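Local coordinates for protein LpxE (PDB 6EBU) that probably removes the 1-phosphate group of lipid A as a membrane-embedded phosphatase of the PAP2 family, at residues L30-F33 against F34-A38; T110-A113 against F114-T118; Y135-L138 against I139-R143. The protein carries 1 engineered substitution. One frame throughout, in Å; residues are numbered along the deposited sequence.

Helix 126-145, which carries contact 3, touches both other helices. It meets contact 1 on helix 28-37, where Phe34 CD1 lies 3.5 Å from Glu142 CB and Phe37 CE2 is 3.5 Å from Ile139 CD1. It also meets contact 2 on helix 108-121, where Phe114 CE1 approaches Ala136 O to 3.2 Å. The centres of contacts 1 and 3 are 11 Å apart and those of contacts 2 and 3 are 10 Å apart. Contacts 1 and 2 do not touch, with nearest atoms about 7 Å apart. The bound sulfate, in the likely phosphate site, is held at contact 3 by Arg143. Detergent lies against residues of all three contacts.

Contact 1 of 3, residues L30-F33 against F34-A38; sequences LDVF and FTHFA. With BOG (octyl beta-D-glucopyranoside), chain C.
Phe33 turns the edge of its ring onto a face of Phe34 in a T-shaped pair, with centroids 5.2 Å apart and planes at 69°. Phe33 CD2 lies over the Phe34 face, and Phe33 CE2 comes within 3.7 Å of Phe34 CE1. One turn on, Phe37 points the same way as Phe33, its ring nearly parallel (18°) but slid so far past that overlap is slight; Phe37 CB sits over one face of Phe33 near its rim. The opposite face of Phe33 takes C1' of a bound octyl glucoside, 3.8 Å from Phe33 CG. Leu30 lies alongside Phe34, its CD2 branch 3.6 Å from Phe34 CE2. With an alanine here in place of the Phe33 ring, the Phe34 face would probably lose its edge partner and the detergent C1' keep Leu30 CD2 but no ring face.

Next to Phe33 along the chain, Val32 CG1, held anti to the backbone N (chi1 174°), covers one face of the His36 imidazole, 3.7 Å from its centroid, in a CH-pi contact. Thr35 OG1 gives a 2.6 Å hydrogen bond to Asp31 O, and Thr35 N reaches that oxygen from the other face of the carbonyl plane. Tyr145 OH is hydrogen-bonded to Asp31 OD1. Phe33, Phe34 and Phe37 form an aromatic cluster that packs on helix 126-145 through Phe34 and Phe37, while Phe33 meets detergent, consistent with a place beside lipid.

Contact 2 of 3, residues T110-A113 against F114-T118; sequences TAMA and FTIAT
Helix 108-121 starts at the glycine of the Pro-Ser-Gly motif of the PAP2 signature, and contact 2 occupies two of its buried turns, where Thr110 lies alongside Phe114 and Met112 alongside Ile116. Thr110 CG2 rests 3.6 Å from Phe114 CD1, while the Thr110 carbonyl oxygen meets the same ring at its edge, near its plane. Thr110 O also accepts the backbone hydrogen bond from Phe114 N, 2.9 Å long and fairly straight at 165°. The hydroxyl of Thr110 is hydrogen-bonded to Ser107 OG of the signature motif.

Elsewhere on the helix the thioether chain of Met112 sets out pointing opposite to its own amide nitrogen (chi1 -176°) and bends at its third torsion, which brings the terminal methyl CE to 3.7 Å from Ile116 CD1. Leu46 and Leu49 of helix 46-56 cover this apolar pair, Leu46 touching Met112 and Leu49 touching Ile116. Thr115 and Thr118 both spend their hydroxyls on the helix itself, a common way for a threonine to be satisfied in a buried helix. Ala111 O accepts two bonds from Thr115, one from its backbone N and one from its hydroxyl. In the next turn Phe114 O is shared in the same manner: Thr118 OG1 donates to it over 2.7 Å from one face of the carbonyl plane, and Thr118 N comes from the opposite face at 2.9 Å.

Contact 3 of 3, residues Y135-L138 against I139-R143; sequences YAFL and IGYER. With BOG (octyl beta-D-glucopyranoside), chain D; BOG (octyl beta-D-glucopyranoside), chain F; SO4 (sulfate ion), chain B.
The probable phosphate site of this PAP2 phosphatase is served by Arg143, near the end of helix 126-145, whose preceding turns are packed by Tyr135 against Ile139 and Phe137 against Tyr141. Tyr135 and Ile139 run side by side, with CE1 of the tyrosine 3.7 Å from CG1 of the isoleucine, while the phenol oxygen is hydrogen-bonded to Leu40 O. Phe137 and Tyr141 also point the same way. A chi1 of 162° swings the Phe137 ring away from its own N, beside the carbonyl carbon, placing Phe137 CZ 4.0 Å from Tyr141 CD2, with Tyr141 CB over one face of the Phe137 ring. The alkyl chain of an octyl glucoside lies against this pair: its C5' is 3.5 Å from Phe137 CD1, and its C8' is 3.6 Å from Tyr141 CD2. It also passes Gly140, where any CB would be crowded by the chain.

Arg143 faces the sulfate with the edge of its guanidinium. Arg143 NE (3.2 Å) and Arg143 NH2 (3.0 Å) share sulfate O1, and NH2 has a weak second bond to O2. Arg143 NH1 forms a salt bridge of 2.8 Å to Glu142 OE1, on the syn lone pair, which probably fixes the rotation of the group. C5' of another octyl glucoside lies near Arg143 NH2. Lys79, Arg86, His149 and Gly108 N also hydrogen-bond to the sulfate. Lys79 with Arg86, the Pro-Ser-Gly motif, and Arg143 with His149 correspond to the three-part PAP2 signature, the sulfate probably taking the place of a substrate phosphate.

Contact 1 of 3, residues L30-F33 against F34-A38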
loop_
_atom_site.group_PDB
_atom_site.type_symbol
_atom_site.label_atom_id
_atom_site.label_comp_id
_atom_site.label_asym_id
_atom_site.label_seq_id
_atom_site.Cartn_x
_atom_site.Cartn_y
_atom_site.Cartn_z
ATOM N N LEU A 30 4.436 -18.655 1.270
ATOM C CA LEU A 30 4.138 -17.280 0.886
ATOM C C LEU A 30 2.710 -16.907 1.259
ATOM O O LEU A 30 2.449 -15.774 1.681
ATOM C CB LEU A 30 4.370 -17.093 -0.611
ATOM C CG LEU A 30 5.785 -16.712 -1.042
ATOM C CD1 LEU A 30 5.867 -16.603 -2.556
ATOM C CD2 LEU A 30 6.197 -15.408 -0.384
ATOM N N ASP A 31 1.775 -17.852 1.111
ATOM C CA ASP A 31 0.390 -17.597 1.491
ATOM C C ASP A 31 0.278 -17.274 2.973
ATOM O O ASP A 31 -0.455 -16.358 3.363
ATOM C CB ASP A 31 -0.485 -18.806 1.152
ATOM C CG ASP A 31 -0.640 -19.025 -0.341
ATOM O OD1 ASP A 31 -0.185 -18.171 -1.129
ATOM O OD2 ASP A 31 -1.230 -20.055 -0.728
ATOM N N VAL A 32 0.997 -18.017 3.815
ATOM C CA VAL A 32 0.941 -17.775 5.252
ATOM C C VAL A 32 1.625 -16.457 5.594
ATOM O O VAL A 32 1.086 -15.639 6.348
ATOM C CB VAL A 32 1.566 -18.950 6.025
ATOM C CG1 VAL A 32 1.636 -18.625 7.507
ATOM C CG2 VAL A 32 0.768 -20.226 5.793
ATOM N N PHE A 33 2.819 -16.230 5.038
ATOM C CA PHE A 33 3.566 -15.018 5.356
ATOM C C PHE A 33 2.770 -13.769 5.004
ATOM O O PHE A 33 2.653 -12.844 5.817
ATOM C CB PHE A 33 4.910 -15.010 4.627
ATOM C CG PHE A 33 5.638 -13.696 4.723
ATOM C CD1 PHE A 33 6.428 -13.406 5.825
ATOM C CD2 PHE A 33 5.518 -12.743 3.721
ATOM C CE1 PHE A 33 7.094 -12.195 5.923
ATOM C CE2 PHE A 33 6.174 -11.531 3.814
ATOM C CZ PHE A 33 6.966 -11.256 4.916
ATOM N N PHE A 34 2.218 -13.719 3.790
ATOM C CA PHE A 34 1.515 -12.518 3.356
ATOM C C PHE A 34 0.174 -12.363 4.059
ATOM O O PHE A 34 -0.300 -11.237 4.238
ATOM C CB PHE A 34 1.334 -12.533 1.840
ATOM C CG PHE A 34 2.556 -12.105 1.090
ATOM C CD1 PHE A 34 3.240 -10.957 1.455
ATOM C CD2 PHE A 34 3.036 -12.856 0.030
ATOM C CE1 PHE A 34 4.374 -10.559 0.769
ATOM C CE2 PHE A 34 4.169 -12.465 -0.659
ATOM C CZ PHE A 34 4.839 -11.315 -0.288
ATOM N N THR A 35 -0.447 -13.471 4.465
ATOM C CA THR A 35 -1.657 -13.381 5.273
ATOM C C THR A 35 -1.349 -12.788 6.641
ATOM O O THR A 35 -2.069 -11.909 7.126
ATOM C CB THR A 35 -2.303 -14.759 5.412
ATOM O OG1 THR A 35 -2.697 -15.235 4.118
ATOM C CG2 THR A 35 -3.529 -14.692 6.313
ATOM N N HIS A 36 -0.273 -13.259 7.276
ATOM C CA HIS A 36 0.134 -12.708 8.564
ATOM C C HIS A 36 0.609 -11.267 8.420
ATOM O O HIS A 36 0.359 -10.433 9.299
ATOM C CB HIS A 36 1.240 -13.570 9.180
ATOM C CG HIS A 36 0.802 -14.953 9.555
ATOM N ND1 HIS A 36 1.552 -15.773 10.372
ATOM C CD2 HIS A 36 -0.303 -15.662 9.224
ATOM C CE1 HIS A 36 0.927 -16.927 10.528
ATOM N NE2 HIS A 36 -0.201 -16.886 9.842
ATOM N N PHE A 37 1.282 -10.956 7.310
ATOM C CA PHE A 37 1.903 -9.653 7.108
ATOM C C PHE A 37 0.906 -8.567 6.722
ATOM O O PHE A 37 1.196 -7.384 6.930
ATOM C CB PHE A 37 2.982 -9.764 6.025
ATOM C CG PHE A 37 3.939 -8.608 5.992
ATOM C CD1 PHE A 37 5.005 -8.547 6.874
ATOM C CD2 PHE A 37 3.781 -7.588 5.069
ATOM C CE1 PHE A 37 5.889 -7.489 6.841
ATOM C CE2 PHE A 37 4.662 -6.526 5.033
ATOM C CZ PHE A 37 5.716 -6.476 5.921
ATOM N N ALA A 38 -0.255 -8.940 6.170
ATOM C CA ALA A 38 -1.189 -7.948 5.643
ATOM C C ALA A 38 -1.642 -6.957 6.710
ATOM O O ALA A 38 -1.877 -5.782 6.402
ATOM C CB ALA A 38 -2.401 -8.647 5.027
HETATM O O1 BOG C . 8.989 -14.033 2.170
HETATM C "C1'" BOG C . 8.479 -15.217 2.783
HETATM C "C2'" BOG C . 9.227 -16.448 2.228
HETATM C "C3'" BOG C . 8.744 -17.733 2.970
HETATM C "C4'" BOG C . 9.957 -18.666 3.245
HETATM C "C5'" BOG C . 11.174 -17.821 3.679
HETATM C "C6'" BOG C . 12.121 -18.653 4.569
HETATM C "C7'" BOG C . 13.458 -17.923 4.680
HETATM C "C8'" BOG C . 14.408 -18.709 5.588
#

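Contact 2 of 3, residues T110-A113 against F114-T118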
loop_
_atom_site.group_PDB
_atom_site.type_symbol
_atom_site.label_atom_id
_atom_site.label_comp_id
_atom_site.label_asym_id
_atom_site.label_seq_id
_atom_site.Cartn_x
_atom_site.Cartn_y
_atom_site.Cartn_z
ATOM N N THR A 110 -0.975 0.140 0.263
ATOM C CA THR A 110 0.321 0.552 -0.263
ATOM C C THR A 110 0.577 2.033 -0.002
ATOM O O THR A 110 1.684 2.417 0.388
ATOM C CB THR A 110 0.398 0.242 -1.757
ATOM O OG1 THR A 110 0.096 -1.144 -1.972
ATOM C CG2 THR A 110 1.785 0.540 -2.299
ATOM N N ALA A 111 -0.442 2.874 -0.197
ATOM C CA ALA A 111 -0.277 4.308 0.023
ATOM C C ALA A 111 0.058 4.611 1.480
ATOM O O ALA A 111 0.957 5.408 1.769
ATOM C CB ALA A 111 -1.543 5.049 -0.413
ATOM N N MET A 112 -0.656 3.977 2.416
ATOM C CA MET A 112 -0.371 4.187 3.833
ATOM C C MET A 112 1.023 3.687 4.194
ATOM O O MET A 112 1.767 4.362 4.917
ATOM C CB MET A 112 -1.428 3.488 4.693
ATOM C CG MET A 112 -1.267 3.722 6.191
ATOM S SD MET A 112 -1.975 2.411 7.216
ATOM C CE MET A 112 -0.744 1.125 7.022
ATOM N N ALA A 113 1.396 2.507 3.692
ATOM C CA ALA A 113 2.698 1.937 4.025
ATOM C C ALA A 113 3.834 2.810 3.508
ATOM O O ALA A 113 4.832 3.021 4.206
ATOM C CB ALA A 113 2.807 0.518 3.468
ATOM N N PHE A 114 3.700 3.337 2.289
ATOM C CA PHE A 114 4.724 4.235 1.766
ATOM C C PHE A 114 4.659 5.608 2.421
ATOM O O PHE A 114 5.678 6.301 2.494
ATOM C CB PHE A 114 4.597 4.357 0.245
ATOM C CG PHE A 114 5.323 3.274 -0.504
ATOM C CD1 PHE A 114 4.711 2.054 -0.747
ATOM C CD2 PHE A 114 6.622 3.467 -0.942
ATOM C CE1 PHE A 114 5.381 1.050 -1.427
ATOM C CE2 PHE A 114 7.297 2.468 -1.623
ATOM C CZ PHE A 114 6.675 1.258 -1.865
ATOM N N THR A 115 3.483 6.010 2.906
ATOM C CA THR A 115 3.391 7.225 3.710
ATOM C C THR A 115 4.138 7.059 5.026
ATOM O O THR A 115 4.884 7.950 5.451
ATOM C CB THR A 115 1.926 7.571 3.976
ATOM O OG1 THR A 115 1.221 7.681 2.735
ATOM C CG2 THR A 115 1.824 8.872 4.725
ATOM N N ILE A 116 3.938 5.920 5.690
ATOM C CA ILE A 116 4.665 5.628 6.921
ATOM C C ILE A 116 6.165 5.605 6.656
ATOM O O ILE A 116 6.951 6.238 7.372
ATOM C CB ILE A 116 4.175 4.297 7.520
ATOM C CG1 ILE A 116 2.722 4.426 7.982
ATOM C CG2 ILE A 116 5.084 3.848 8.657
ATOM C CD1 ILE A 116 2.073 3.106 8.349
ATOM N N ALA A 117 6.581 4.887 5.610
ATOM C CA ALA A 117 8.007 4.747 5.335
ATOM C C ALA A 117 8.638 6.080 4.948
ATOM O O ALA A 117 9.787 6.352 5.308
ATOM C CB ALA A 117 8.234 3.705 4.239
ATOM N N THR A 118 7.910 6.925 4.217
ATOM C CA THR A 118 8.473 8.206 3.793
ATOM C C THR A 118 8.672 9.142 4.981
ATOM O O THR A 118 9.740 9.746 5.135
ATOM C CB THR A 118 7.572 8.853 2.738
ATOM O OG1 THR A 118 7.559 8.045 1.554
ATOM C CG2 THR A 118 8.065 10.246 2.385
#

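Contact 3 of 3, residues Y135-L138 against I139-R143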
loop_
_atom_site.group_PDB
_atom_site.type_symbol
_atom_site.label_atom_id
_atom_site.label_comp_id
_atom_site.label_asym_id
_atom_site.label_seq_id
_atom_site.Cartn_x
_atom_site.Cartn_y
_atom_site.Cartn_z
ATOM N N TYR A 135 9.455 -2.798 4.115
ATOM C CA TYR A 135 8.103 -3.040 4.607
ATOM C C TYR A 135 7.067 -2.494 3.630
ATOM O O TYR A 135 6.100 -3.181 3.285
ATOM C CB TYR A 135 7.940 -2.413 5.994
ATOM C CG TYR A 135 6.561 -1.865 6.274
ATOM C CD1 TYR A 135 5.522 -2.705 6.639
ATOM C CD2 TYR A 135 6.302 -0.502 6.176
ATOM C CE1 TYR A 135 4.258 -2.209 6.896
ATOM C CE2 TYR A 135 5.043 0.003 6.430
ATOM C CZ TYR A 135 4.024 -0.854 6.790
ATOM O OH TYR A 135 2.767 -0.353 7.042
ATOM N N ALA A 136 7.271 -1.262 3.156
ATOM C CA ALA A 136 6.350 -0.678 2.186
ATOM C C ALA A 136 6.316 -1.486 0.895
ATOM O O ALA A 136 5.247 -1.684 0.307
ATOM C CB ALA A 136 6.740 0.772 1.897
ATOM N N PHE A 137 7.477 -1.961 0.437
ATOM C CA PHE A 137 7.514 -2.761 -0.783
ATOM C C PHE A 137 6.755 -4.069 -0.605
ATOM O O PHE A 137 6.009 -4.488 -1.497
ATOM C CB PHE A 137 8.962 -3.033 -1.192
ATOM C CG PHE A 137 9.112 -4.175 -2.158
ATOM C CD1 PHE A 137 8.914 -3.982 -3.515
ATOM C CD2 PHE A 137 9.444 -5.445 -1.707
ATOM C CE1 PHE A 137 9.045 -5.033 -4.408
ATOM C CE2 PHE A 137 9.575 -6.498 -2.593
ATOM C CZ PHE A 137 9.375 -6.292 -3.946
ATOM N N LEU A 138 6.936 -4.728 0.543
ATOM C CA LEU A 138 6.271 -6.006 0.775
ATOM C C LEU A 138 4.759 -5.849 0.858
ATOM O O LEU A 138 4.024 -6.746 0.432
ATOM C CB LEU A 138 6.812 -6.658 2.049
ATOM C CG LEU A 138 8.217 -7.257 1.944
ATOM C CD1 LEU A 138 8.674 -7.804 3.286
ATOM C CD2 LEU A 138 8.264 -8.340 0.874
ATOM N N ILE A 139 4.275 -4.730 1.404
ATOM C CA ILE A 139 2.838 -4.471 1.400
ATOM C C ILE A 139 2.330 -4.358 -0.031
ATOM O O ILE A 139 1.337 -4.992 -0.409
ATOM C CB ILE A 139 2.512 -3.205 2.214
ATOM C CG1 ILE A 139 2.751 -3.452 3.704
ATOM C CG2 ILE A 139 1.070 -2.782 1.980
ATOM C CD1 ILE A 139 1.883 -4.542 4.278
ATOM N N GLY A 140 3.013 -3.555 -0.851
ATOM C CA GLY A 140 2.633 -3.449 -2.250
ATOM C C GLY A 140 2.673 -4.786 -2.965
ATOM O O GLY A 140 1.762 -5.123 -3.725
ATOM N N TYR A 141 3.727 -5.572 -2.722
ATOM C CA TYR A 141 3.795 -6.907 -3.305
ATOM C C TYR A 141 2.704 -7.808 -2.742
ATOM O O TYR A 141 2.151 -8.651 -3.461
ATOM C CB TYR A 141 5.178 -7.518 -3.062
ATOM C CG TYR A 141 5.477 -8.734 -3.916
ATOM C CD1 TYR A 141 4.931 -9.975 -3.611
ATOM C CD2 TYR A 141 6.306 -8.640 -5.028
ATOM C CE1 TYR A 141 5.196 -11.084 -4.387
ATOM C CE2 TYR A 141 6.580 -9.749 -5.811
ATOM C CZ TYR A 141 6.023 -10.969 -5.484
ATOM O OH TYR A 141 6.288 -12.077 -6.254
ATOM N N GLU A 142 2.375 -7.641 -1.460
ATOM C CA GLU A 142 1.363 -8.491 -0.840
ATOM C C GLU A 142 -0.005 -8.290 -1.485
ATOM O O GLU A 142 -0.751 -9.255 -1.685
ATOM C CB GLU A 142 1.300 -8.212 0.663
ATOM C CG GLU A 142 0.127 -8.851 1.375
ATOM C CD GLU A 142 -0.904 -7.828 1.798
ATOM O OE1 GLU A 142 -2.071 -7.941 1.370
ATOM O OE2 GLU A 142 -0.541 -6.902 2.551
ATOM N N ARG A 143 -0.346 -7.045 -1.830
ATOM C CA ARG A 143 -1.649 -6.781 -2.435
ATOM C C ARG A 143 -1.794 -7.504 -3.770
ATOM O O ARG A 143 -2.865 -8.037 -4.082
ATOM C CB ARG A 143 -1.855 -5.275 -2.615
ATOM C CG ARG A 143 -1.704 -4.456 -1.339
ATOM C CD ARG A 143 -2.441 -5.099 -0.179
ATOM N NE ARG A 143 -3.850 -4.719 -0.145
ATOM C CZ ARG A 143 -4.795 -5.409 0.483
ATOM N NH1 ARG A 143 -4.486 -6.525 1.128
ATOM N NH2 ARG A 143 -6.052 -4.985 0.461
HETATM O O1 BOG D . 7.219 3.489 -7.078
HETATM C "C1'" BOG D . 7.637 2.332 -6.354
HETATM C "C2'" BOG D . 6.513 1.272 -6.385
HETATM C "C3'" BOG D . 6.864 0.090 -5.427
HETATM C "C4'" BOG D . 5.666 -0.898 -5.378
HETATM C "C5'" BOG D . 6.164 -2.301 -4.976
HETATM C "C6'" BOG D . 5.243 -3.372 -5.595
HETATM C "C7'" BOG D . 6.088 -4.375 -6.378
HETATM C "C8'" BOG D . 5.249 -5.612 -6.702
HETATM O O1 BOG F . -8.994 -2.438 3.293
HETATM C "C1'" BOG F . -7.723 -2.532 3.934
HETATM C "C2'" BOG F . -7.709 -3.767 4.863
HETATM C "C3'" BOG F . -6.253 -4.311 4.992
HETATM C "C4'" BOG F . -6.231 -5.841 4.721
HETATM C "C5'" BOG F . -7.143 -6.175 3.518
HETATM C "C6'" BOG F . -7.416 -7.693 3.479
HETATM C "C7'" BOG F . -8.502 -8.058 4.489
HETATM C "C8'" BOG F . -9.834 -7.443 4.053
HETATM S S SO4 B . -7.000 -1.402 -0.327
HETATM O O1 SO4 B . -5.730 -2.122 -0.388
HETATM O O2 SO4 B . -8.105 -2.353 -0.362
HETATM O O3 SO4 B . -7.090 -0.504 -1.474
HETATM O O4 SO4 B . -7.064 -0.626 0.909
#